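Long-range contact in designed CISK-PX domain (Synthetic construct, PDB 4OXW), which is a computationally designed version of the CISK PX domain, a fold many of whose natural members bind phosphoinositides at membranes: residues 9-14 with 29-34. Sequence-based numbering, arbitrary orientation.
Sequences KVSIPD and KIKVKT
Lys31 O is gripped from several sides. Ser11 N donates to Lys31 O at 3.0 Å, in the carbonyl plane, and the CA-H of Val10 also points to it. Water 1 donates to Lys31 O at 3.3 Å and also bonds Ser11 OG. The hydroxyl sits between the backbone N and the carbonyl carbon of Ser11 (chi1 61°), which sets it beside Lys31 CB and within reach of that water. In return, Lys31 N donates to Ser11 O. Lys9 and Lys33 form the next hydrogen-bonded pair; Lys33 N meets Lys9 O at 2.8 Å, nearly straight at 168°. Their side chains run alongside each other and point the same way. Lys9 NZ and Lys33 NZ are 4.3 Å apart, so their charges probably repel.

Strands 9-18 and 25-34 form an antiparallel hairpin in the three-stranded sheet of the PX fold. Val10, Ile12, Ile30 and Val32 are the buried residues of this contact. Ile12 CG1 lies beside Ile30 CG1. Both isoleucines also touch Phe48 of helix 45-58, while Val10 packs on Ile92 of helix 78-96. Glu89 and Gln93 of that helix bond Ile12 N and Val10 O.

Pro13 interrupts the ladder, since its nitrogen carries no hydrogen. Lys29 O is buried against Pro13 CD at 3.3 Å and has no hydrogen-bond partner. The ring lies across the Lys31 chain, with Pro13 CG tight on Lys31 CD at 3.5 Å. A glycine in its place would probably leave the Lys31 methylenes without this apolar neighbour and free to turn. Beyond it, Lys29 N bonds Asp14 O at 3.0 Å. Water 2 then links Asp14 OD2 to Lys29 NZ at the end of an extended chain.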
# COMPACT_ATOMS: atom_id res chain seq x y z
N LYS A 9 7.02 11.06 4.45
CA LYS A 9 6.08 10.64 5.49
C LYS A 9 4.90 10.06 4.70
O LYS A 9 4.46 10.71 3.76
CB LYS A 9 5.63 11.86 6.30
CG LYS A 9 5.23 11.59 7.73
CD LYS A 9 5.59 12.74 8.67
CE LYS A 9 4.49 13.79 8.74
NZ LYS A 9 4.99 15.14 9.12
N VAL A 10 4.45 8.84 5.03
CA VAL A 10 3.30 8.22 4.37
C VAL A 10 2.26 7.75 5.38
O VAL A 10 2.59 7.43 6.52
CB VAL A 10 3.71 7.04 3.49
CG1 VAL A 10 4.60 7.55 2.37
CG2 VAL A 10 4.46 5.98 4.30
N SER A 11 1.00 7.75 4.97
CA SER A 11 -0.09 7.23 5.79
C SER A 11 -1.22 6.78 4.88
O SER A 11 -1.20 7.05 3.68
CB SER A 11 -0.64 8.31 6.76
OG SER A 11 -1.17 9.43 6.07
N ILE A 12 -2.14 5.98 5.42
CA ILE A 12 -3.29 5.49 4.69
C ILE A 12 -4.55 5.77 5.50
O ILE A 12 -4.99 4.95 6.35
CB ILE A 12 -3.19 3.97 4.36
CG1 ILE A 12 -1.87 3.67 3.67
CG2 ILE A 12 -4.36 3.56 3.47
CD1 ILE A 12 -1.68 2.21 3.30
N PRO A 13 -5.12 6.98 5.29
CA PRO A 13 -6.26 7.41 6.12
C PRO A 13 -7.53 6.62 5.86
O PRO A 13 -8.32 6.38 6.79
CB PRO A 13 -6.43 8.88 5.71
CG PRO A 13 -5.72 9.02 4.40
CD PRO A 13 -4.56 8.08 4.50
N ASP A 14 -7.72 6.18 4.62
CA ASP A 14 -8.96 5.52 4.23
C ASP A 14 -8.78 4.52 3.14
O ASP A 14 -7.80 4.58 2.38
CB ASP A 14 -9.94 6.54 3.66
CG ASP A 14 -10.13 7.72 4.53
OD1 ASP A 14 -10.85 7.58 5.55
OD2 ASP A 14 -9.57 8.78 4.19
N LYS A 29 -6.12 4.78 -0.05
CA LYS A 29 -5.62 6.11 -0.32
C LYS A 29 -4.34 6.34 0.48
O LYS A 29 -4.38 6.41 1.71
CB LYS A 29 -6.69 7.14 0.07
CG LYS A 29 -6.21 8.55 -0.10
CD LYS A 29 -7.27 9.56 0.31
CE LYS A 29 -6.80 10.97 -0.08
NZ LYS A 29 -7.76 12.02 0.38
N ILE A 30 -3.20 6.42 -0.20
CA ILE A 30 -1.92 6.68 0.46
C ILE A 30 -1.63 8.21 0.36
O ILE A 30 -1.51 8.75 -0.75
CB ILE A 30 -0.76 5.91 -0.16
CG1 ILE A 30 -1.13 4.42 -0.37
CG2 ILE A 30 0.51 6.10 0.68
CD1 ILE A 30 -0.08 3.65 -1.14
N LYS A 31 -1.53 8.86 1.51
CA LYS A 31 -1.14 10.28 1.60
C LYS A 31 0.38 10.33 1.76
O LYS A 31 0.95 9.62 2.60
CB LYS A 31 -1.84 10.97 2.79
CG LYS A 31 -3.32 11.26 2.52
CD LYS A 31 -4.02 11.97 3.68
CE LYS A 31 -3.16 13.04 4.36
NZ LYS A 31 -3.95 13.74 5.43
N VAL A 32 1.03 11.12 0.91
CA VAL A 32 2.48 11.15 0.83
C VAL A 32 2.89 12.60 1.06
O VAL A 32 2.31 13.49 0.48
CB VAL A 32 2.99 10.68 -0.53
CG1 VAL A 32 4.52 10.67 -0.57
CG2 VAL A 32 2.44 9.31 -0.88
N LYS A 33 3.80 12.82 2.01
CA LYS A 33 4.35 14.17 2.30
C LYS A 33 5.86 14.17 2.16
O LYS A 33 6.55 13.23 2.56
CB LYS A 33 3.95 14.56 3.71
CG LYS A 33 2.46 14.76 3.83
CD LYS A 33 1.97 14.60 5.25
CE LYS A 33 2.21 15.84 6.09
NZ LYS A 33 1.22 15.91 7.20
N THR A 34 6.40 15.21 1.55
CA THR A 34 7.84 15.32 1.54
C THR A 34 8.11 16.80 1.47
O THR A 34 7.45 17.51 0.73
CB THR A 34 8.51 14.55 0.40
OG1 THR A 34 9.93 14.66 0.54
CG2 THR A 34 8.12 15.08 -0.94
O HOH W 1 0.90 11.25 5.42
O HOH W 2 -8.54 11.32 3.36